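Long-range contacts in HpcH/HpaI aldolase (Desulfitobacterium hafniense, PDB 3QZ6), which belongs to the HpcH/HpaI aldolase family and folds as a TIM barrel, a closed ring of eight parallel strands wrapped in helices: residues A[4-9]-A[143-148]; A[21-26]-A[236-241]; A[39-44]-A[67-72]; A[54-59]-A[85-90]. One frame throughout, in Å; residues are numbered along the deposited sequence.

Interaction 1. Residues A[4-9]-A[143-148]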
loop_
_atom_site.group_PDB
_atom_site.type_symbol
_atom_site.label_atom_id
_atom_site.label_comp_id
_atom_site.label_asym_id
_atom_site.label_seq_id
_atom_site.Cartn_x
_atom_site.Cartn_y
_atom_site.Cartn_z
HETATM N N MSE A 4 20.219 -7.103 14.937
HETATM C CA MSE A 4 19.786 -8.219 14.098
HETATM C C MSE A 4 18.735 -9.004 14.874
HETATM O O MSE A 4 18.941 -9.317 16.045
HETATM C CB MSE A 4 20.978 -9.117 13.766
HETATM C CG MSE A 4 22.123 -8.399 13.068
HETATM SE SE MSE A 4 21.761 -8.045 11.177
HETATM C CE MSE A 4 21.872 -9.866 10.495
ATOM N N PHE A 5 17.609 -9.315 14.239
ATOM C CA PHE A 5 16.463 -9.840 14.983
ATOM C C PHE A 5 15.990 -11.240 14.574
ATOM O O PHE A 5 15.421 -11.957 15.389
ATOM C CB PHE A 5 15.284 -8.862 14.892
ATOM C CG PHE A 5 15.677 -7.410 15.064
ATOM C CD1 PHE A 5 16.104 -6.931 16.291
ATOM C CD2 PHE A 5 15.608 -6.529 13.997
ATOM C CE1 PHE A 5 16.463 -5.604 16.453
ATOM C CE2 PHE A 5 15.967 -5.190 14.149
ATOM C CZ PHE A 5 16.398 -4.733 15.383
ATOM N N LEU A 6 16.213 -11.631 13.322
ATOM C CA LEU A 6 15.560 -12.827 12.794
ATOM C C LEU A 6 16.100 -14.154 13.329
ATOM O O LEU A 6 15.334 -14.973 13.853
ATOM C CB LEU A 6 15.574 -12.826 11.260
ATOM C CG LEU A 6 14.737 -13.938 10.618
ATOM C CD1 LEU A 6 13.286 -13.839 11.067
ATOM C CD2 LEU A 6 14.824 -13.889 9.094
ATOM N N LYS A 7 17.405 -14.388 13.189
ATOM C CA LYS A 7 17.965 -15.684 13.598
ATOM C C LYS A 7 17.844 -15.907 15.101
ATOM O O LYS A 7 17.722 -17.041 15.563
ATOM C CB LYS A 7 19.424 -15.832 13.167
ATOM C CG LYS A 7 19.609 -15.892 11.668
ATOM C CD LYS A 7 20.100 -17.241 11.208
ATOM C CE LYS A 7 21.343 -17.662 11.957
ATOM N NZ LYS A 7 22.120 -18.678 11.205
ATOM N N LYS A 8 17.877 -14.819 15.861
ATOM C CA LYS A 8 17.709 -14.895 17.306
ATOM C C LYS A 8 16.351 -15.524 17.642
ATOM O O LYS A 8 16.254 -16.412 18.483
ATOM C CB LYS A 8 17.820 -13.491 17.899
ATOM C CG LYS A 8 18.160 -13.430 19.368
ATOM C CD LYS A 8 18.506 -11.995 19.760
ATOM C CE LYS A 8 18.599 -11.818 21.275
ATOM N NZ LYS A 8 18.821 -10.389 21.657
ATOM N N LYS A 9 15.303 -15.070 16.970
ATOM C CA LYS A 9 13.975 -15.646 17.148
ATOM C C LYS A 9 13.909 -17.109 16.722
ATOM O O LYS A 9 13.361 -17.946 17.435
ATOM C CB LYS A 9 12.948 -14.841 16.355
ATOM C CG LYS A 9 12.803 -13.411 16.844
ATOM C CD LYS A 9 11.917 -12.591 15.915
ATOM C CE LYS A 9 11.625 -11.225 16.525
ATOM N NZ LYS A 9 10.940 -10.338 15.553
ATOM N N GLU A 143 24.502 -14.337 12.461
ATOM C CA GLU A 143 23.183 -13.692 12.378
ATOM C C GLU A 143 22.656 -13.482 10.947
ATOM O O GLU A 143 21.453 -13.271 10.746
ATOM C CB GLU A 143 23.208 -12.363 13.137
ATOM C CG GLU A 143 23.536 -12.529 14.622
ATOM C CD GLU A 143 23.863 -11.211 15.298
ATOM O OE1 GLU A 143 24.585 -10.390 14.685
ATOM O OE2 GLU A 143 23.394 -10.992 16.434
ATOM N N ILE A 144 23.555 -13.518 9.969
ATOM C CA ILE A 144 23.172 -13.445 8.552
ATOM C C ILE A 144 22.242 -14.605 8.199
ATOM O O ILE A 144 22.505 -15.744 8.572
ATOM C CB ILE A 144 24.417 -13.548 7.654
ATOM C CG1 ILE A 144 25.356 -12.389 7.940
ATOM C CG2 ILE A 144 24.033 -13.565 6.184
ATOM C CD1 ILE A 144 24.677 -11.071 7.932
ATOM N N PHE A 145 21.171 -14.318 7.462
ATOM C CA PHE A 145 20.136 -15.313 7.185
ATOM C C PHE A 145 20.105 -15.685 5.704
ATOM O O PHE A 145 19.924 -14.820 4.851
ATOM C CB PHE A 145 18.764 -14.768 7.617
ATOM C CG PHE A 145 17.635 -15.736 7.408
ATOM C CD1 PHE A 145 17.434 -16.787 8.290
ATOM C CD2 PHE A 145 16.781 -15.599 6.327
ATOM C CE1 PHE A 145 16.400 -17.691 8.096
ATOM C CE2 PHE A 145 15.739 -16.499 6.127
ATOM C CZ PHE A 145 15.552 -17.547 7.016
ATOM N N ILE A 146 20.280 -16.965 5.396
ATOM C CA ILE A 146 20.252 -17.422 4.009
ATOM C C ILE A 146 19.142 -18.440 3.822
ATOM O O ILE A 146 19.131 -19.471 4.491
ATOM C CB ILE A 146 21.572 -18.113 3.600
ATOM C CG1 ILE A 146 22.771 -17.180 3.795
ATOM C CG2 ILE A 146 21.489 -18.594 2.150
ATOM C CD1 ILE A 146 22.598 -15.838 3.154
HETATM N N MSE A 147 18.220 -18.175 2.903
HETATM C CA MSE A 147 17.108 -19.096 2.703
HETATM C C MSE A 147 17.007 -19.524 1.249
HETATM O O MSE A 147 17.004 -18.680 0.353
HETATM C CB MSE A 147 15.797 -18.453 3.168
HETATM C CG MSE A 147 14.574 -19.329 2.945
HETATM SE SE MSE A 147 13.023 -18.718 3.970
HETATM C CE MSE A 147 12.694 -17.049 3.007
ATOM N N ALA A 148 16.941 -20.834 1.012
ATOM C CA ALA A 148 16.825 -21.350 -0.353
ATOM C C ALA A 148 15.362 -21.476 -0.766
ATOM O O ALA A 148 14.554 -22.059 -0.052
ATOM C CB ALA A 148 17.533 -22.702 -0.486
HETATM O O HOH W 1 19.348 -12.430 12.153
HETATM O O HOH W 2 24.369 -17.267 9.800
#
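Met-4, Leu-6 and Lys-7 pack on Glu-143, Ile-144 and Phe-145 at the N-terminal end of strand 145-150 of the TIM barrel, with helix 6-11 lying across that end. Met-4, a selenomethionine, comes first. Its chain folds back at chi2 and chi3 (-76° and -71°), which carries CE to 3.4 Å from Glu-143 O and against Ile-144 CD1. Further back, CG lies 3.6 Å from Glu-143 OE1, the two side chains crossing at a slant; that carboxylate also has a long, weak ion pair with Arg-140. Leu-6 follows, its CG opposite the backbone N (chi1 -172°), and lays CD2 over the centre of the Phe-145 ring. This is a CH-pi contact of 3.8 Å from CD2 to the ring centroid, close to the ring normal. Leu-70 of strand 68-72 also touches both Leu-6 and Phe-145. Lys-7 then spans the junction: its backbone N reaches Glu-143 O through a bridging water, while CG rests 3.3 Å from that same carbonyl O. Beyond CG the lysine bends along the strand start, and CD arrives at the edge of the Phe-145 ring, in its plane, 4.0 Å from CD1. The ammonium forms a salt bridge with Asp-169, whose other oxygen receives Ile-146 N. A second water links the two segments, 3.0 Å from Lys-7 NZ and 2.7 Å from Ile-144 O.

Interaction 2. Residues A[21-26]-A[236-241]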
loop_
_atom_site.group_PDB
_atom_site.type_symbol
_atom_site.label_atom_id
_atom_site.label_comp_id
_atom_site.label_asym_id
_atom_site.label_seq_id
_atom_site.Cartn_x
_atom_site.Cartn_y
_atom_site.Cartn_z
ATOM N N LEU A 21 6.973 -7.732 -0.183
ATOM C CA LEU A 21 6.842 -6.325 -0.528
ATOM C C LEU A 21 7.165 -6.145 -2.016
ATOM O O LEU A 21 8.315 -6.325 -2.420
ATOM C CB LEU A 21 7.802 -5.469 0.317
ATOM C CG LEU A 21 7.560 -3.955 0.227
ATOM C CD1 LEU A 21 6.346 -3.585 1.083
ATOM C CD2 LEU A 21 8.790 -3.135 0.641
ATOM N N ASN A 22 6.159 -5.800 -2.826
ATOM C CA ASN A 22 6.345 -5.667 -4.273
ATOM C C ASN A 22 6.055 -4.282 -4.826
ATOM O O ASN A 22 6.593 -3.908 -5.879
ATOM C CB ASN A 22 5.456 -6.668 -5.042
ATOM C CG ASN A 22 5.941 -8.090 -4.921
ATOM O OD1 ASN A 22 5.703 -8.749 -3.910
ATOM N ND2 ASN A 22 6.632 -8.575 -5.953
ATOM N N LEU A 23 5.181 -3.540 -4.145
ATOM C CA LEU A 23 4.740 -2.241 -4.640
ATOM C C LEU A 23 5.252 -1.075 -3.798
ATOM O O LEU A 23 5.942 -0.176 -4.296
ATOM C CB LEU A 23 3.195 -2.181 -4.672
ATOM C CG LEU A 23 2.576 -0.808 -4.995
ATOM C CD1 LEU A 23 2.410 -0.665 -6.496
ATOM C CD2 LEU A 23 1.207 -0.593 -4.290
ATOM N N VAL A 24 4.885 -1.068 -2.522
ATOM C CA VAL A 24 5.116 0.113 -1.687
ATOM C C VAL A 24 6.612 0.342 -1.476
ATOM O O VAL A 24 7.353 -0.612 -1.196
ATOM C CB VAL A 24 4.382 -0.017 -0.336
ATOM C CG1 VAL A 24 4.605 1.249 0.535
ATOM C CG2 VAL A 24 2.873 -0.260 -0.576
ATOM N N TYR A 25 7.072 1.584 -1.646
ATOM C CA TYR A 25 8.438 1.925 -1.207
ATOM C C TYR A 25 8.486 3.059 -0.173
ATOM O O TYR A 25 9.546 3.374 0.362
ATOM C CB TYR A 25 9.415 2.170 -2.381
ATOM C CG TYR A 25 8.922 3.086 -3.488
ATOM C CD1 TYR A 25 8.204 2.583 -4.564
ATOM C CD2 TYR A 25 9.220 4.444 -3.480
ATOM C CE1 TYR A 25 7.762 3.421 -5.592
ATOM C CE2 TYR A 25 8.789 5.287 -4.505
ATOM C CZ TYR A 25 8.063 4.765 -5.556
ATOM O OH TYR A 25 7.629 5.604 -6.567
ATOM N N ASN A 26 7.342 3.664 0.125
ATOM C CA ASN A 26 7.277 4.608 1.255
ATOM C C ASN A 26 7.766 3.873 2.498
ATOM O O ASN A 26 7.173 2.877 2.890
ATOM C CB ASN A 26 5.832 5.072 1.473
ATOM C CG ASN A 26 5.714 6.084 2.587
ATOM O OD1 ASN A 26 6.532 6.105 3.501
ATOM N ND2 ASN A 26 4.681 6.927 2.525
ATOM N N SER A 236 1.135 -13.862 1.871
ATOM C CA SER A 236 0.608 -12.791 1.019
ATOM C C SER A 236 1.616 -11.666 0.759
ATOM O O SER A 236 2.822 -11.909 0.629
ATOM C CB SER A 236 -0.695 -12.235 1.620
ATOM O OG SER A 236 -1.372 -11.397 0.695
ATOM N N GLY A 237 1.133 -10.430 0.680
ATOM C CA GLY A 237 2.016 -9.317 0.358
ATOM C C GLY A 237 1.248 -8.016 0.227
ATOM O O GLY A 237 0.018 -8.026 0.230
ATOM N N ASP A 238 1.963 -6.901 0.094
ATOM C CA ASP A 238 1.317 -5.593 0.054
ATOM C C ASP A 238 0.344 -5.458 -1.115
ATOM O O ASP A 238 -0.756 -4.924 -0.963
ATOM C CB ASP A 238 2.360 -4.461 0.021
ATOM C CG ASP A 238 3.284 -4.546 -1.190
ATOM O OD1 ASP A 238 3.518 -5.666 -1.711
ATOM O OD2 ASP A 238 3.785 -3.488 -1.621
ATOM N N VAL A 239 0.748 -5.925 -2.285
ATOM C CA VAL A 239 -0.127 -5.836 -3.450
ATOM C C VAL A 239 -1.440 -6.595 -3.237
ATOM O O VAL A 239 -2.511 -6.063 -3.503
ATOM C CB VAL A 239 0.570 -6.351 -4.729
ATOM C CG1 VAL A 239 -0.418 -6.392 -5.881
ATOM C CG2 VAL A 239 1.763 -5.441 -5.086
ATOM N N ALA A 240 -1.362 -7.840 -2.774
ATOM C CA ALA A 240 -2.587 -8.616 -2.539
ATOM C C ALA A 240 -3.457 -7.933 -1.489
ATOM O O ALA A 240 -4.676 -7.914 -1.601
ATOM C CB ALA A 240 -2.257 -10.049 -2.111
ATOM N N ALA A 241 -2.819 -7.362 -0.473
ATOM C CA ALA A 241 -3.541 -6.631 0.555
ATOM C C ALA A 241 -4.348 -5.497 -0.070
ATOM O O ALA A 241 -5.545 -5.368 0.171
ATOM C CB ALA A 241 -2.560 -6.082 1.619
HETATM O O HOH W 3 3.498 -8.198 -2.539
#
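Asp-238 turns its carboxylate into the loop after strand 16-21 and accepts three successive backbone N-H groups. With chi1 at 60° its CG sits between its own backbone N and carbonyl carbon, and from there the two oxygens divide the work. OD1 takes Asn-22 N at 2.9 Å, a nearly straight bond that arrives on the syn side but 29° out of the carboxylate plane. OD2 takes two donors: Leu-23 N on its syn lone pair, in a more bent bond, and Val-24 N, 2.8 Å away, nearly in line with the C-O bond. The Leu-21 side chain crosses that of Asp-238 at about a right angle, CD1 being 3.7 Å from Asp-238 OD2, while Val-24 runs past it in the opposite direction. Beside this polar centre Val-239 CG2 packs on Leu-23 CB at 3.6 Å and reaches Asn-22 CB. A water bridges Asn-22 OD1 and Asp-238 OD1, whereas Asn-22 ND2 is turned to Asp-44. The loop also lines the subunit interface: Leu-23 O accepts from Asn-26 ND2 of the second subunit. Three peptide donors and a water satisfy the buried carboxylate and tie the loop after the first barrel strand to the start of the last helix.

Interaction 3. Residues A[39-44]-A[67-72]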
loop_
_atom_site.group_PDB
_atom_site.type_symbol
_atom_site.label_atom_id
_atom_site.label_comp_id
_atom_site.label_asym_id
_atom_site.label_seq_id
_atom_site.Cartn_x
_atom_site.Cartn_y
_atom_site.Cartn_z
ATOM N N ASP A 39 7.220 -9.966 11.830
ATOM C CA ASP A 39 8.622 -10.058 12.228
ATOM C C ASP A 39 9.579 -9.600 11.127
ATOM O O ASP A 39 10.669 -9.112 11.409
ATOM C CB ASP A 39 8.958 -11.499 12.601
ATOM C CG ASP A 39 8.196 -11.958 13.811
ATOM O OD1 ASP A 39 8.546 -11.497 14.911
ATOM O OD2 ASP A 39 7.230 -12.731 13.651
ATOM N N TYR A 40 9.180 -9.796 9.872
ATOM C CA TYR A 40 10.062 -9.496 8.749
ATOM C C TYR A 40 9.240 -9.258 7.488
ATOM O O TYR A 40 8.031 -9.485 7.467
ATOM C CB TYR A 40 11.054 -10.649 8.514
ATOM C CG TYR A 40 10.414 -11.912 7.956
ATOM C CD1 TYR A 40 10.429 -12.184 6.586
ATOM C CD2 TYR A 40 9.788 -12.828 8.799
ATOM C CE1 TYR A 40 9.835 -13.329 6.073
ATOM C CE2 TYR A 40 9.195 -13.968 8.297
ATOM C CZ TYR A 40 9.223 -14.218 6.935
ATOM O OH TYR A 40 8.635 -15.359 6.443
ATOM N N PHE A 41 9.890 -8.769 6.442
ATOM C CA PHE A 41 9.268 -8.767 5.132
ATOM C C PHE A 41 10.348 -8.945 4.093
ATOM O O PHE A 41 11.536 -8.765 4.377
ATOM C CB PHE A 41 8.448 -7.486 4.877
ATOM C CG PHE A 41 9.257 -6.223 4.929
ATOM C CD1 PHE A 41 9.873 -5.728 3.787
ATOM C CD2 PHE A 41 9.391 -5.522 6.123
ATOM C CE1 PHE A 41 10.608 -4.553 3.831
ATOM C CE2 PHE A 41 10.123 -4.352 6.186
ATOM C CZ PHE A 41 10.725 -3.852 5.041
ATOM N N ILE A 42 9.940 -9.323 2.890
ATOM C CA ILE A 42 10.909 -9.647 1.862
ATOM C C ILE A 42 10.713 -8.717 0.691
ATOM O O ILE A 42 9.643 -8.685 0.090
ATOM C CB ILE A 42 10.767 -11.103 1.388
ATOM C CG1 ILE A 42 10.754 -12.058 2.592
ATOM C CG2 ILE A 42 11.885 -11.451 0.392
ATOM C CD1 ILE A 42 10.945 -13.524 2.210
ATOM N N VAL A 43 11.744 -7.941 0.382
ATOM C CA VAL A 43 11.671 -7.031 -0.748
ATOM C C VAL A 43 11.880 -7.842 -2.023
ATOM O O VAL A 43 12.867 -8.570 -2.142
ATOM C CB VAL A 43 12.735 -5.922 -0.649
ATOM C CG1 VAL A 43 12.645 -4.991 -1.867
ATOM C CG2 VAL A 43 12.547 -5.128 0.666
ATOM N N ASP A 44 10.954 -7.724 -2.970
ATOM C CA ASP A 44 11.046 -8.503 -4.206
ATOM C C ASP A 44 11.894 -7.805 -5.274
ATOM O O ASP A 44 11.365 -7.056 -6.087
ATOM C CB ASP A 44 9.657 -8.780 -4.768
ATOM C CG ASP A 44 9.648 -9.971 -5.726
ATOM O OD1 ASP A 44 10.744 -10.377 -6.159
ATOM O OD2 ASP A 44 8.557 -10.494 -6.038
ATOM N N VAL A 67 12.113 -4.809 13.031
ATOM C CA VAL A 67 11.624 -5.611 11.912
ATOM C C VAL A 67 12.825 -5.982 11.034
ATOM O O VAL A 67 13.709 -5.151 10.794
ATOM C CB VAL A 67 10.572 -4.818 11.089
ATOM C CG1 VAL A 67 10.073 -5.628 9.899
ATOM C CG2 VAL A 67 9.399 -4.411 11.986
ATOM N N SER A 68 12.875 -7.233 10.580
ATOM C CA SER A 68 13.984 -7.682 9.752
ATOM C C SER A 68 13.642 -7.541 8.272
ATOM O O SER A 68 12.535 -7.867 7.854
ATOM C CB SER A 68 14.307 -9.150 10.051
ATOM O OG SER A 68 14.643 -9.342 11.413
ATOM N N VAL A 69 14.599 -7.081 7.476
ATOM C CA VAL A 69 14.373 -6.924 6.044
ATOM C C VAL A 69 15.169 -7.987 5.300
ATOM O O VAL A 69 16.388 -8.051 5.435
ATOM C CB VAL A 69 14.819 -5.528 5.559
ATOM C CG1 VAL A 69 14.563 -5.360 4.058
ATOM C CG2 VAL A 69 14.101 -4.412 6.366
ATOM N N LEU A 70 14.486 -8.841 4.541
ATOM C CA LEU A 70 15.183 -9.784 3.666
ATOM C C LEU A 70 14.985 -9.305 2.241
ATOM O O LEU A 70 14.058 -8.554 1.971
ATOM C CB LEU A 70 14.621 -11.199 3.810
ATOM C CG LEU A 70 14.612 -11.789 5.225
ATOM C CD1 LEU A 70 14.008 -13.189 5.194
ATOM C CD2 LEU A 70 16.029 -11.828 5.814
ATOM N N VAL A 71 15.844 -9.744 1.331
ATOM C CA VAL A 71 15.683 -9.383 -0.069
ATOM C C VAL A 71 15.706 -10.630 -0.953
ATOM O O VAL A 71 16.546 -11.506 -0.783
ATOM C CB VAL A 71 16.783 -8.420 -0.538
ATOM C CG1 VAL A 71 16.499 -7.952 -1.981
ATOM C CG2 VAL A 71 16.882 -7.208 0.404
ATOM N N ARG A 72 14.770 -10.701 -1.893
ATOM C CA ARG A 72 14.776 -11.749 -2.904
ATOM C C ARG A 72 15.548 -11.180 -4.089
ATOM O O ARG A 72 15.076 -10.268 -4.766
ATOM C CB ARG A 72 13.340 -12.076 -3.307
ATOM C CG ARG A 72 13.176 -13.093 -4.433
ATOM C CD ARG A 72 11.770 -12.935 -5.024
ATOM N NE ARG A 72 11.023 -14.173 -4.975
ATOM C CZ ARG A 72 9.701 -14.266 -5.064
ATOM N NH1 ARG A 72 8.950 -13.183 -5.198
ATOM N NH2 ARG A 72 9.128 -15.458 -5.009
HETATM O O HOH W 4 12.496 -10.362 12.960
#
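Strands 40-44 and 68-72 run side by side in the parallel bonding pattern: Phe-41 and Val-43 bond across through both N and O, while Ile-42 bonds backward to strand 16-21. Ser-68 N gives to Asp-39 O, Phe-41 N to Ser-68 O at 3.1 Å, Leu-70 N to Phe-41 O, Val-43 N to Leu-70 O at 2.9 Å, and Arg-72 N to Val-43 O. Ser-68 O and Leu-70 O are also approached by the CA-H groups of Tyr-40 and Ile-42. Asp-39 O has a further donor, a water that gives its other hydrogen to Ser-68 OG; the hydroxyl in turn is hydrogen-bonded to Glu-90. The Asp-39 carboxylate looks elsewhere, with OD1 in a salt bridge to Lys-9 and OD2 accepting Val-17 N. At the C-terminal ends Asp-44 and Arg-72 run alongside each other, their flat groups 44° apart. Asp-44 OD2 comes to the guanidinium edge, 2.8 Å from NH1, in a salt bridge whose hydrogen bond is bent and weak (127°). That oxygen also accepts Asn-22 ND2, while OD1 receives His-47 N; Arg-72 NE pairs with Glu-46 and NH2 with Gln-149. On the face turned to helix 52-65, Phe-41 stands beside Val-69, pointing the same way, with CZ 3.7 Å from CG2; its chi1 of 61° brings the ring toward the neighbouring strand. Tyr-40, Ile-42 and Leu-70 occupy the other face, where Tyr-40 CD1 meets Leu-70 CD1 at 4.0 Å. With helix 52-65 between them in sequence, the strands form a beta-alpha-beta crossover, the connection by which successive strands of a TIM barrel are joined.

Interaction 4. Residues A[54-59]-A[85-90]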
loop_
_atom_site.group_PDB
_atom_site.type_symbol
_atom_site.label_atom_id
_atom_site.label_comp_id
_atom_site.label_asym_id
_atom_site.label_seq_id
_atom_site.Cartn_x
_atom_site.Cartn_y
_atom_site.Cartn_z
ATOM N N GLU A 54 16.270 2.721 -2.170
ATOM C CA GLU A 54 14.953 2.462 -1.574
ATOM C C GLU A 54 15.060 1.438 -0.448
ATOM O O GLU A 54 14.393 1.554 0.591
ATOM C CB GLU A 54 13.950 1.993 -2.627
ATOM C CG GLU A 54 13.507 3.113 -3.577
ATOM C CD GLU A 54 12.773 2.574 -4.799
ATOM O OE1 GLU A 54 12.682 1.337 -4.944
ATOM O OE2 GLU A 54 12.290 3.383 -5.612
ATOM N N ILE A 55 15.906 0.436 -0.654
ATOM C CA ILE A 55 16.083 -0.600 0.348
ATOM C C ILE A 55 16.757 -0.016 1.584
ATOM O O ILE A 55 16.334 -0.280 2.695
ATOM C CB ILE A 55 16.839 -1.805 -0.224
ATOM C CG1 ILE A 55 15.924 -2.531 -1.217
ATOM C CG2 ILE A 55 17.271 -2.762 0.907
ATOM C CD1 ILE A 55 16.615 -3.591 -2.079
ATOM N N ASN A 56 17.770 0.822 1.377
ATOM C CA ASN A 56 18.419 1.528 2.481
ATOM C C ASN A 56 17.372 2.299 3.293
ATOM O O ASN A 56 17.360 2.238 4.524
ATOM C CB ASN A 56 19.492 2.481 1.928
ATOM C CG ASN A 56 20.393 3.077 3.019
ATOM O OD1 ASN A 56 20.074 3.073 4.218
ATOM N ND2 ASN A 56 21.518 3.608 2.594
ATOM N N HIS A 57 16.480 3.015 2.611
ATOM C CA HIS A 57 15.429 3.754 3.329
ATOM C C HIS A 57 14.554 2.839 4.176
ATOM O O HIS A 57 14.208 3.163 5.324
ATOM C CB HIS A 57 14.567 4.591 2.369
ATOM C CG HIS A 57 15.292 5.764 1.786
ATOM N ND1 HIS A 57 14.819 6.472 0.703
ATOM C CD2 HIS A 57 16.465 6.345 2.132
ATOM C CE1 HIS A 57 15.662 7.447 0.414
ATOM N NE2 HIS A 57 16.675 7.388 1.261
ATOM N N LEU A 58 14.183 1.694 3.612
ATOM C CA LEU A 58 13.376 0.735 4.358
ATOM C C LEU A 58 14.156 0.234 5.575
ATOM O O LEU A 58 13.635 0.183 6.690
ATOM C CB LEU A 58 12.965 -0.446 3.463
ATOM C CG LEU A 58 11.979 -0.143 2.318
ATOM C CD1 LEU A 58 11.963 -1.256 1.271
ATOM C CD2 LEU A 58 10.570 0.109 2.842
ATOM N N VAL A 59 15.415 -0.120 5.360
ATOM C CA VAL A 59 16.247 -0.671 6.431
ATOM C C VAL A 59 16.467 0.344 7.556
ATOM O O VAL A 59 16.430 -0.003 8.733
ATOM C CB VAL A 59 17.604 -1.147 5.870
ATOM C CG1 VAL A 59 18.631 -1.339 6.994
ATOM C CG2 VAL A 59 17.423 -2.423 5.062
ATOM N N LEU A 85 23.834 -6.684 2.225
ATOM C CA LEU A 85 24.184 -6.988 3.617
ATOM C C LEU A 85 24.814 -5.768 4.278
ATOM O O LEU A 85 24.560 -5.483 5.453
ATOM C CB LEU A 85 25.147 -8.175 3.713
ATOM C CG LEU A 85 24.572 -9.547 3.354
ATOM C CD1 LEU A 85 25.654 -10.608 3.458
ATOM C CD2 LEU A 85 23.399 -9.917 4.261
ATOM N N ASP A 86 25.654 -5.060 3.533
ATOM C CA ASP A 86 26.317 -3.885 4.094
ATOM C C ASP A 86 25.272 -2.823 4.432
ATOM O O ASP A 86 25.322 -2.193 5.489
ATOM C CB ASP A 86 27.351 -3.325 3.115
ATOM C CG ASP A 86 28.611 -4.186 3.044
ATOM O OD1 ASP A 86 28.825 -5.010 3.954
ATOM O OD2 ASP A 86 29.393 -4.029 2.092
ATOM N N ILE A 87 24.323 -2.639 3.525
ATOM C CA ILE A 87 23.246 -1.664 3.737
ATOM C C ILE A 87 22.419 -2.022 4.968
ATOM O O ILE A 87 21.963 -1.141 5.694
ATOM C CB ILE A 87 22.357 -1.544 2.480
ATOM C CG1 ILE A 87 23.117 -0.808 1.366
ATOM C CG2 ILE A 87 21.063 -0.811 2.791
ATOM C CD1 ILE A 87 22.516 -1.072 -0.055
ATOM N N GLY A 88 22.216 -3.316 5.214
ATOM C CA GLY A 88 21.552 -3.723 6.442
ATOM C C GLY A 88 20.421 -4.731 6.328
ATOM O O GLY A 88 19.726 -5.003 7.311
ATOM N N ALA A 89 20.211 -5.283 5.140
ATOM C CA ALA A 89 19.289 -6.404 5.024
ATOM C C ALA A 89 19.866 -7.518 5.884
ATOM O O ALA A 89 21.087 -7.690 5.947
ATOM C CB ALA A 89 19.177 -6.859 3.580
ATOM N N GLU A 90 19.012 -8.278 6.555
ATOM C CA GLU A 90 19.526 -9.366 7.395
ATOM C C GLU A 90 19.879 -10.583 6.559
ATOM O O GLU A 90 20.562 -11.510 7.025
ATOM C CB GLU A 90 18.523 -9.751 8.486
ATOM C CG GLU A 90 18.303 -8.653 9.527
ATOM C CD GLU A 90 17.680 -9.184 10.809
ATOM O OE1 GLU A 90 17.749 -10.408 11.040
ATOM O OE2 GLU A 90 17.118 -8.382 11.586
#
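Chi1 of Ile-87 is -72°, which sets CG2 opposite the backbone N and sends this branch onto helix 52-65. In Val-59, chi1 of 163° puts CG1 opposite the backbone N, and both methyls meet the end of helix 78-87. Ile-87 CG2 settles on the base of Asn-56, 3.5 Å from its CA and 3.7 Å from its CB. The methyl thus lies against the root of the asparagine, and the two side chains pass at a slant; the amide carbon CG of Asn-56 is more distant, at 4.0 Å from the same methyl. One turn further on, Val-59 straddles the point where the other helix stops. Its CG1 is 3.6 Å from Ile-87 O and 3.8 Å from Gly-88 CA, and its CG2 is 4.0 Å from Ala-89 N. Gly-88 is the first residue to leave the helix, with a positive phi of 132°. Lacking a side chain, it lets Val-59 CG1 come close to its CA at this helix end. Methyl groups meeting backbone and the base of Asn-56 make the contact, without polar bonds between the segments. Inward, Val-59 packs on Val-69 and Ala-89 on Val-71, so both segments also rest on strand 68-72. Past the turn, Glu-90 directs its carboxylate to the backbone N of Phe-5 and Leu-6. Packing of one outer helix against the C-terminal end of the next, over the strand that links them, belongs to the helical layer of a TIM barrel.

How the interactions relate
Interactions 1, 2 and 3 reach the same eight-stranded barrel, and interaction 4 joins two helices outside it. Interactions 1 and 2 lie on opposite sides of the chain's centre, their own centres about 22 Å apart. Interaction 3 falls between them, about 11 Å from the centre of each, and interaction 4 is about 10 Å from interaction 3. Along the chain, 39-44/67-72 and 54-59/85-90 are both nested inside the loops closed by interactions 1 and 2, and they alternate with each other. Glu-90 links interactions 1, 3 and 4, and the bond from Asn-22 to Asp-44 joins 2 to 3, making these contacts one connected framework.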